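Long-range contacts in TLR1789 protein (PDB 2X8X), which probably takes part in assembling or inserting outer-membrane proteins as a cyanobacterial Omp85, of which this chain is the periplasmic N-terminal POTRA part: residues A[53-58]-A[72-77]; A[82-87]-A[147-152]; A[209-214]-A[228-233]. All blocks are in the same frame, centred on the assembly; numbering follows the deposited sequence.

Interaction 1. Residues A[53-58]-A[72-77]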
loop_
_atom_site.group_PDB
_atom_site.type_symbol
_atom_site.label_atom_id
_atom_site.label_comp_id
_atom_site.label_asym_id
_atom_site.label_seq_id
_atom_site.Cartn_x
_atom_site.Cartn_y
_atom_site.Cartn_z
ATOM N N PHE A 53 -2.192 5.492 17.696
ATOM C CA PHE A 53 -1.365 4.970 18.806
ATOM C C PHE A 53 -0.612 3.725 18.452
ATOM O O PHE A 53 -1.194 2.790 17.902
ATOM C CB PHE A 53 -2.232 4.739 20.074
ATOM C CG PHE A 53 -2.990 5.967 20.487
ATOM C CD1 PHE A 53 -2.362 6.983 21.199
ATOM C CD2 PHE A 53 -4.319 6.123 20.145
ATOM C CE1 PHE A 53 -3.056 8.150 21.551
ATOM C CE2 PHE A 53 -5.010 7.276 20.500
ATOM C CZ PHE A 53 -4.410 8.275 21.216
ATOM N N ALA A 54 0.689 3.730 18.732
ATOM C CA ALA A 54 1.491 2.527 18.530
ATOM C C ALA A 54 1.209 1.461 19.587
ATOM O O ALA A 54 1.454 0.256 19.350
ATOM C CB ALA A 54 3.008 2.876 18.547
ATOM N N ASP A 55 0.733 1.880 20.763
ATOM C CA ASP A 55 0.652 0.989 21.876
ATOM C C ASP A 55 -0.350 1.594 22.852
ATOM O O ASP A 55 -0.459 2.807 22.959
ATOM C CB ASP A 55 2.028 0.806 22.558
ATOM C CG ASP A 55 2.092 -0.488 23.381
ATOM O OD1 ASP A 55 1.043 -1.151 23.597
ATOM O OD2 ASP A 55 3.199 -0.842 23.833
ATOM N N VAL A 56 -1.171 0.732 23.455
ATOM C CA VAL A 56 -2.244 1.131 24.410
ATOM C C VAL A 56 -2.258 0.058 25.519
ATOM O O VAL A 56 -2.411 -1.151 25.196
ATOM C CB VAL A 56 -3.635 1.179 23.742
ATOM C CG1 VAL A 56 -4.709 1.738 24.757
ATOM C CG2 VAL A 56 -3.620 2.073 22.449
ATOM N N ASN A 57 -2.134 0.486 26.790
ATOM C CA ASN A 57 -2.348 -0.390 27.929
ATOM C C ASN A 57 -3.280 0.267 28.972
ATOM O O ASN A 57 -3.202 1.487 29.205
ATOM C CB ASN A 57 -1.025 -0.658 28.660
ATOM C CG ASN A 57 -0.070 -1.535 27.845
ATOM O OD1 ASN A 57 0.106 -2.709 28.177
ATOM N ND2 ASN A 57 0.560 -0.968 26.781
ATOM N N ALA A 58 -4.136 -0.538 29.589
ATOM C CA ALA A 58 -5.012 -0.087 30.702
ATOM C C ALA A 58 -4.405 -0.613 32.020
ATOM O O ALA A 58 -4.122 -1.820 32.144
ATOM C CB ALA A 58 -6.356 -0.663 30.534
ATOM N N VAL A 72 -2.409 3.937 29.526
ATOM C CA VAL A 72 -1.088 4.405 29.034
ATOM C C VAL A 72 -1.024 4.227 27.506
ATOM O O VAL A 72 -1.164 3.125 27.014
ATOM C CB VAL A 72 0.100 3.653 29.685
ATOM C CG1 VAL A 72 1.438 4.390 29.373
ATOM C CG2 VAL A 72 -0.098 3.570 31.215
ATOM N N VAL A 73 -0.749 5.329 26.820
ATOM C CA VAL A 73 -0.860 5.440 25.405
ATOM C C VAL A 73 0.497 5.934 24.898
ATOM O O VAL A 73 1.158 6.702 25.601
ATOM C CB VAL A 73 -1.983 6.430 25.242
ATOM C CG1 VAL A 73 -1.648 7.693 24.542
ATOM C CG2 VAL A 73 -3.295 5.737 24.923
ATOM N N ARG A 74 0.923 5.439 23.709
ATOM C CA ARG A 74 2.207 5.777 23.071
ATOM C C ARG A 74 1.793 6.100 21.619
ATOM O O ARG A 74 1.460 5.192 20.857
ATOM C CB ARG A 74 3.181 4.570 23.117
ATOM C CG ARG A 74 4.558 4.897 22.584
ATOM C CD ARG A 74 5.522 3.667 22.732
ATOM N NE ARG A 74 5.956 3.599 21.371
ATOM C CZ ARG A 74 5.891 2.579 20.532
ATOM N NH1 ARG A 74 5.579 1.342 20.904
ATOM N NH2 ARG A 74 6.248 2.844 19.301
ATOM N N PRO A 75 1.603 7.375 21.328
ATOM C CA PRO A 75 1.186 7.825 20.043
ATOM C C PRO A 75 2.280 7.540 18.997
ATOM O O PRO A 75 3.505 7.424 19.351
ATOM C CB PRO A 75 1.112 9.326 20.206
ATOM C CG PRO A 75 1.032 9.536 21.800
ATOM C CD PRO A 75 1.773 8.446 22.326
ATOM N N TYR A 76 1.870 7.480 17.735
ATOM C CA TYR A 76 2.861 7.498 16.668
ATOM C C TYR A 76 3.473 8.913 16.740
ATOM O O TYR A 76 2.851 9.778 17.308
ATOM C CB TYR A 76 2.237 7.254 15.281
ATOM C CG TYR A 76 1.641 5.860 15.132
ATOM C CD1 TYR A 76 2.465 4.719 15.112
ATOM C CD2 TYR A 76 0.278 5.677 14.986
ATOM C CE1 TYR A 76 1.936 3.416 15.016
ATOM C CE2 TYR A 76 -0.241 4.412 14.874
ATOM C CZ TYR A 76 0.602 3.274 14.900
ATOM O OH TYR A 76 0.035 1.989 14.780
ATOM N N PRO A 77 4.689 9.122 16.180
ATOM C CA PRO A 77 5.383 10.414 16.173
ATOM C C PRO A 77 4.610 11.406 15.324
ATOM O O PRO A 77 3.773 11.002 14.485
ATOM C CB PRO A 77 6.691 10.121 15.401
ATOM C CG PRO A 77 6.807 8.629 15.275
ATOM C CD PRO A 77 5.450 8.035 15.499
HETATM O O HOH W 1 1.167 1.983 26.098
#

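Interaction 2. Residues A[82-87]-A[147-152]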
loop_
_atom_site.group_PDB
_atom_site.type_symbol
_atom_site.label_atom_id
_atom_site.label_comp_id
_atom_site.label_asym_id
_atom_site.label_seq_id
_atom_site.Cartn_x
_atom_site.Cartn_y
_atom_site.Cartn_z
ATOM N N VAL A 82 7.345 11.786 4.144
ATOM C CA VAL A 82 7.061 10.423 3.648
ATOM C C VAL A 82 7.964 10.308 2.429
ATOM O O VAL A 82 7.962 11.209 1.615
ATOM C CB VAL A 82 5.607 10.234 3.215
ATOM C CG1 VAL A 82 5.355 8.759 2.714
ATOM C CG2 VAL A 82 4.644 10.598 4.399
ATOM N N GLN A 83 8.768 9.236 2.368
ATOM C CA GLN A 83 9.738 8.992 1.277
ATOM C C GLN A 83 9.439 7.588 0.687
ATOM O O GLN A 83 8.851 6.708 1.341
ATOM C CB GLN A 83 11.194 9.142 1.760
ATOM C CG GLN A 83 11.529 8.260 2.889
ATOM C CD GLN A 83 12.883 8.513 3.545
ATOM O OE1 GLN A 83 13.493 9.574 3.412
ATOM N NE2 GLN A 83 13.366 7.510 4.268
ATOM N N VAL A 84 9.795 7.378 -0.564
ATOM C CA VAL A 84 9.426 6.128 -1.175
ATOM C C VAL A 84 10.698 5.493 -1.790
ATOM O O VAL A 84 11.585 6.205 -2.284
ATOM C CB VAL A 84 8.317 6.371 -2.187
ATOM C CG1 VAL A 84 8.790 7.370 -3.193
ATOM C CG2 VAL A 84 8.037 5.151 -2.968
ATOM N N ALA A 85 10.748 4.163 -1.773
ATOM C CA ALA A 85 11.774 3.415 -2.496
ATOM C C ALA A 85 11.150 2.631 -3.654
ATOM O O ALA A 85 10.079 2.030 -3.493
ATOM C CB ALA A 85 12.429 2.369 -1.560
ATOM N N GLY A 86 11.854 2.579 -4.796
ATOM C CA GLY A 86 11.483 1.692 -5.909
ATOM C C GLY A 86 10.616 2.398 -6.922
ATOM O O GLY A 86 10.062 1.787 -7.854
ATOM N N ASN A 87 10.494 3.693 -6.752
ATOM C CA ASN A 87 9.648 4.524 -7.594
ATOM C C ASN A 87 10.360 5.055 -8.849
ATOM O O ASN A 87 11.552 5.333 -8.790
ATOM C CB ASN A 87 9.208 5.714 -6.789
ATOM C CG ASN A 87 10.376 6.506 -6.237
ATOM O OD1 ASN A 87 11.264 5.952 -5.586
ATOM N ND2 ASN A 87 10.365 7.817 -6.449
ATOM N N LEU A 147 7.905 4.149 2.519
ATOM C CA LEU A 147 7.095 3.242 1.729
ATOM C C LEU A 147 7.911 2.635 0.540
ATOM O O LEU A 147 8.896 3.235 0.066
ATOM C CB LEU A 147 5.957 4.082 1.140
ATOM C CG LEU A 147 5.086 4.851 2.095
ATOM C CD1 LEU A 147 4.058 5.565 1.250
ATOM C CD2 LEU A 147 4.405 3.841 3.007
ATOM N N GLN A 148 7.467 1.472 0.055
ATOM C CA GLN A 148 8.011 0.844 -1.140
ATOM C C GLN A 148 6.916 0.793 -2.130
ATOM O O GLN A 148 5.758 0.552 -1.734
ATOM C CB GLN A 148 8.392 -0.595 -0.825
ATOM C CG GLN A 148 9.409 -0.722 0.297
ATOM C CD GLN A 148 9.740 -2.206 0.597
ATOM O OE1 GLN A 148 9.585 -2.644 1.725
ATOM N NE2 GLN A 148 10.070 -2.975 -0.414
ATOM N N VAL A 149 7.230 1.023 -3.408
ATOM C CA VAL A 149 6.329 0.671 -4.503
ATOM C C VAL A 149 7.016 -0.346 -5.444
ATOM O O VAL A 149 8.255 -0.424 -5.510
ATOM C CB VAL A 149 5.917 1.868 -5.288
ATOM C CG1 VAL A 149 5.111 2.858 -4.396
ATOM C CG2 VAL A 149 7.167 2.520 -5.801
ATOM N N ALA A 150 6.179 -1.138 -6.096
ATOM C CA ALA A 150 6.565 -1.966 -7.237
ATOM C C ALA A 150 5.672 -1.481 -8.342
ATOM O O ALA A 150 4.477 -1.749 -8.325
ATOM C CB ALA A 150 6.282 -3.386 -6.954
ATOM N N GLU A 151 6.265 -0.784 -9.298
ATOM C CA GLU A 151 5.515 -0.071 -10.298
ATOM C C GLU A 151 5.165 -0.968 -11.485
ATOM O O GLU A 151 4.252 -0.642 -12.219
ATOM C CB GLU A 151 6.367 1.075 -10.795
ATOM C CG GLU A 151 6.680 2.057 -9.651
ATOM C CD GLU A 151 7.062 3.405 -10.178
ATOM O OE1 GLU A 151 7.557 3.479 -11.322
ATOM O OE2 GLU A 151 6.845 4.383 -9.471
ATOM N N GLY A 152 5.875 -2.085 -11.653
ATOM C CA GLY A 152 5.632 -2.992 -12.803
ATOM C C GLY A 152 6.677 -2.780 -13.903
ATOM O O GLY A 152 6.354 -2.643 -15.075
HETATM O O HOH W 2 9.238 -0.125 -9.186
#

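Interaction 3. Residues A[209-214]-A[228-233]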
loop_
_atom_site.group_PDB
_atom_site.type_symbol
_atom_site.label_atom_id
_atom_site.label_comp_id
_atom_site.label_asym_id
_atom_site.label_seq_id
_atom_site.Cartn_x
_atom_site.Cartn_y
_atom_site.Cartn_z
ATOM N N GLU A 209 -1.796 -14.090 -36.958
ATOM C CA GLU A 209 -3.142 -14.520 -36.753
ATOM C C GLU A 209 -3.617 -14.178 -35.345
ATOM O O GLU A 209 -4.798 -13.882 -35.121
ATOM C CB GLU A 209 -3.242 -16.021 -37.079
ATOM C CG GLU A 209 -2.819 -16.264 -38.527
ATOM C CD GLU A 209 -3.230 -17.637 -39.069
ATOM O OE1 GLU A 209 -3.609 -18.519 -38.255
ATOM O OE2 GLU A 209 -3.159 -17.843 -40.317
ATOM N N ASP A 210 -2.692 -14.173 -34.386
ATOM C CA ASP A 210 -3.068 -13.905 -33.003
ATOM C C ASP A 210 -1.825 -13.411 -32.340
ATOM O O ASP A 210 -0.697 -13.828 -32.655
ATOM C CB ASP A 210 -3.566 -15.206 -32.335
ATOM C CG ASP A 210 -4.172 -14.993 -30.896
ATOM O OD1 ASP A 210 -4.783 -13.922 -30.632
ATOM O OD2 ASP A 210 -4.044 -15.938 -30.035
ATOM N N VAL A 211 -2.006 -12.478 -31.445
ATOM C CA VAL A 211 -0.923 -12.139 -30.522
ATOM C C VAL A 211 -1.537 -12.085 -29.141
ATOM O O VAL A 211 -2.445 -11.310 -28.955
ATOM C CB VAL A 211 -0.334 -10.739 -30.845
ATOM C CG1 VAL A 211 0.752 -10.395 -29.804
ATOM C CG2 VAL A 211 0.205 -10.642 -32.262
ATOM N N GLN A 212 -1.063 -12.863 -28.165
ATOM C CA GLN A 212 -1.571 -12.746 -26.813
ATOM C C GLN A 212 -0.465 -12.316 -25.845
ATOM O O GLN A 212 0.670 -12.777 -25.910
ATOM C CB GLN A 212 -2.197 -14.064 -26.316
ATOM C CG GLN A 212 -3.546 -14.483 -26.968
ATOM C CD GLN A 212 -4.735 -13.485 -26.719
ATOM O OE1 GLN A 212 -4.891 -12.918 -25.632
ATOM N NE2 GLN A 212 -5.567 -13.286 -27.753
ATOM N N VAL A 213 -0.803 -11.461 -24.898
ATOM C CA VAL A 213 0.204 -10.956 -23.955
ATOM C C VAL A 213 0.093 -11.760 -22.663
ATOM O O VAL A 213 -1.006 -11.942 -22.183
ATOM C CB VAL A 213 -0.021 -9.453 -23.639
ATOM C CG1 VAL A 213 0.971 -9.005 -22.614
ATOM C CG2 VAL A 213 0.210 -8.603 -24.878
ATOM N N ALA A 214 1.199 -12.229 -22.092
ATOM C CA ALA A 214 1.138 -12.886 -20.779
ATOM C C ALA A 214 2.281 -12.305 -19.961
ATOM O O ALA A 214 3.303 -11.935 -20.553
ATOM C CB ALA A 214 1.291 -14.370 -20.945
ATOM N N LEU A 228 5.010 -12.305 -25.368
ATOM C CA LEU A 228 4.086 -12.217 -26.505
ATOM C C LEU A 228 3.980 -13.622 -27.113
ATOM O O LEU A 228 4.971 -14.169 -27.577
ATOM C CB LEU A 228 4.607 -11.237 -27.542
ATOM C CG LEU A 228 4.738 -9.739 -27.256
ATOM C CD1 LEU A 228 4.939 -8.994 -28.581
ATOM C CD2 LEU A 228 3.499 -9.240 -26.469
ATOM N N ASN A 229 2.774 -14.216 -27.110
ATOM C CA ASN A 229 2.544 -15.521 -27.654
ATOM C C ASN A 229 1.954 -15.238 -29.021
ATOM O O ASN A 229 0.832 -14.664 -29.127
ATOM C CB ASN A 229 1.534 -16.267 -26.787
ATOM C CG ASN A 229 2.145 -16.724 -25.450
ATOM O OD1 ASN A 229 3.099 -17.436 -25.461
ATOM N ND2 ASN A 229 1.643 -16.221 -24.328
ATOM N N ILE A 230 2.699 -15.636 -30.048
ATOM C CA ILE A 230 2.422 -15.165 -31.382
ATOM C C ILE A 230 2.196 -16.303 -32.302
ATOM O O ILE A 230 3.032 -17.187 -32.344
ATOM C CB ILE A 230 3.641 -14.346 -31.928
ATOM C CG1 ILE A 230 3.893 -13.087 -31.082
ATOM C CG2 ILE A 230 3.397 -13.929 -33.387
ATOM C CD1 ILE A 230 5.264 -12.425 -31.459
ATOM N N LYS A 231 1.073 -16.274 -33.043
ATOM C CA LYS A 231 0.793 -17.221 -34.119
ATOM C C LYS A 231 0.847 -16.479 -35.449
ATOM O O LYS A 231 -0.006 -15.637 -35.705
ATOM C CB LYS A 231 -0.560 -17.931 -33.903
ATOM C CG LYS A 231 -0.699 -18.677 -32.543
ATOM C CD LYS A 231 -2.016 -19.449 -32.316
ATOM C CE LYS A 231 -2.259 -19.502 -30.774
ATOM N NZ LYS A 231 -3.158 -20.562 -30.240
ATOM N N GLU A 232 1.881 -16.766 -36.256
ATOM C CA GLU A 232 2.125 -16.153 -37.569
ATOM C C GLU A 232 1.225 -16.798 -38.613
ATOM O O GLU A 232 0.857 -17.959 -38.452
ATOM C CB GLU A 232 3.581 -16.332 -38.004
ATOM C CG GLU A 232 4.582 -15.598 -37.096
ATOM C CD GLU A 232 6.018 -15.672 -37.611
ATOM O OE1 GLU A 232 6.770 -16.574 -37.180
ATOM O OE2 GLU A 232 6.385 -14.824 -38.453
ATOM N N ARG A 233 0.848 -16.049 -39.644
ATOM C CA ARG A 233 0.010 -16.592 -40.765
ATOM C C ARG A 233 0.917 -17.490 -41.550
ATOM O O ARG A 233 2.011 -17.054 -41.901
ATOM C CB ARG A 233 -0.358 -15.494 -41.766
ATOM C CG ARG A 233 -1.397 -14.541 -41.390
ATOM C CD ARG A 233 -1.310 -13.299 -42.295
ATOM N NE ARG A 233 -1.527 -13.578 -43.703
ATOM C CZ ARG A 233 -1.001 -12.898 -44.723
ATOM N NH1 ARG A 233 -0.208 -11.854 -44.547
ATOM N NH2 ARG A 233 -1.299 -13.271 -45.945
HETATM O O HOH W 3 -1.175 -16.624 -29.405
#

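Interaction 1. Residues A[53-58]-A[72-77]
F53 and V73 make the apolar centre: V73 CG2 lies over one face of the phenyl ring, near its rim. V73 CG1 is modelled 3.3 Å from F53 CE1, a tight approach left doubtful by the nearly eclipsed first torsion of V73. With CG anti to the carbonyl carbon (chi1 -55°), the F53 ring also reaches P75 and continues into the layer of L19 and V23 of helix 17-26 and I47 of helix 37-48. Beside it, V56 CG1 meets V73 CG2 at 4.2 Å. The segments lie on the two arms of the hairpin 53-63/66-75 in the first POTRA unit of this chain; the N-to-C directions of the short strands 55-58 and 72-75 differ by 174°, antiparallel. The start of this pairing is marked by a classic beta bulge, A54 and D55 both facing R74: R74 O takes a 2.7 Å bond from A54 N and a weak one from D55 N. Beyond it, N57 and V72 bond in both directions. A54 N sits above the centre of the Y76 ring, and A54 CB over one guanidinium face of R74. D55 OD2, 4.4 Å from R74 NH1, stays beyond salt-bridge range. At the outer polar edge, one water accepts from N57 ND2 and donates to V72 O.

Interaction 2. Residues A[82-87]-A[147-152]
Three backbone hydrogen bonds join V82-A85 to L147-A150 in parallel pairing: L147 N to Q83 O, A85 N to L147 O and V149 N to A85 O. The first is almost straight, with 175° at the hydrogen, and the second is the shortest, 2.8 Å between A85 N and L147 O. CA-H...O contacts supplement them, V84 CA to L147 O and Q148 CA to A85 O, the latter at 3.3 Å. The local axes are inclined by 38°, so the pairing is twisted. Apolar contacts follow on the face carrying V84 and L147. V82 CG1 meets L147 CD1 at 3.7 Å, and V84 CG2, anti to its own backbone N, is 4.0 Å from V149 CG2. That V149 methyl also packs against the G86 backbone, CG2 lying 3.6 Å from G86 O. F99 and V95 of helix 92-99, with I119 and Y123 of helix 109-125, cover this face, as expected for the helix-backed sheet of a POTRA domain, here the second unit of this chain; strand 144-150 is its middle strand. Polar contacts gather where the strands end. The E151 carboxylate, its OE2 against the N87 backbone, takes bonds from the backbone N of Q88, V89 and L90 and is bonded to Y123 OH; so many partners should fix its rotation and favour the charged form. A water accepts from E151 N and lies unusually close, 2.5 Å, to G86 O.

Interaction 3. Residues A[209-214]-A[228-233]
V213 CG2 and L228 CD2 touch at 3.7 Å, the two side chains lying side by side and pointing the same way, while V211 CG1 adds looser contacts to I230 CG1 and L228 CD2. On the other face D210 and K231 also run alongside each other, but their charges do not pair: D210 OD2 is 4.7 Å from K231 NZ. D210 OD1 instead receives Q212 NE2 on its syn lone pair at 3.1 Å; Q212 folds back to make this bond through its bend at chi2 (-63°). A water donates to both D210 OD2 and N229 O, bridging the strands. At the far end E209 CG packs at 3.6 Å on R233 CG, and R233 NH1 reaches G206 O. The backbone bonds that set the register are the pair between Q212 and N229, with N229 N to Q212 O nearly straight at 176°, and K231 N to D210 O; K231 O accepts E209 N at 2.7 Å and, weakly, D210 N. Further out, L199 and V195 of helix 192-205 cover the valines, and L202 covers L228. With E209 and D210 both facing K231, a classic beta bulge opens the hairpin 208-217/224-232 in the third POTRA unit of this chain.

From the N terminus, interaction 1 closes first, joining the arms of a hairpin across 13 intervening residues. The chain then passes directly from strand 66-75 into strand 81-85, where interaction 2 opens; it closes 59 residues later, after both helices 92-99 and 109-125 and strand 132-139. Interaction 3 again closes a short hairpin loop of 13 residues. The three loops lie in series, neither nested nor crossed, each within its own POTRA range and its own sheet. Centres of interactions 1 and 2 are 28 Å apart, those of 2 and 3 33 Å, and those of 1 and 3 57 Å, with the outer two on opposite sides of the chain's centre: evidence for an extended row of domains.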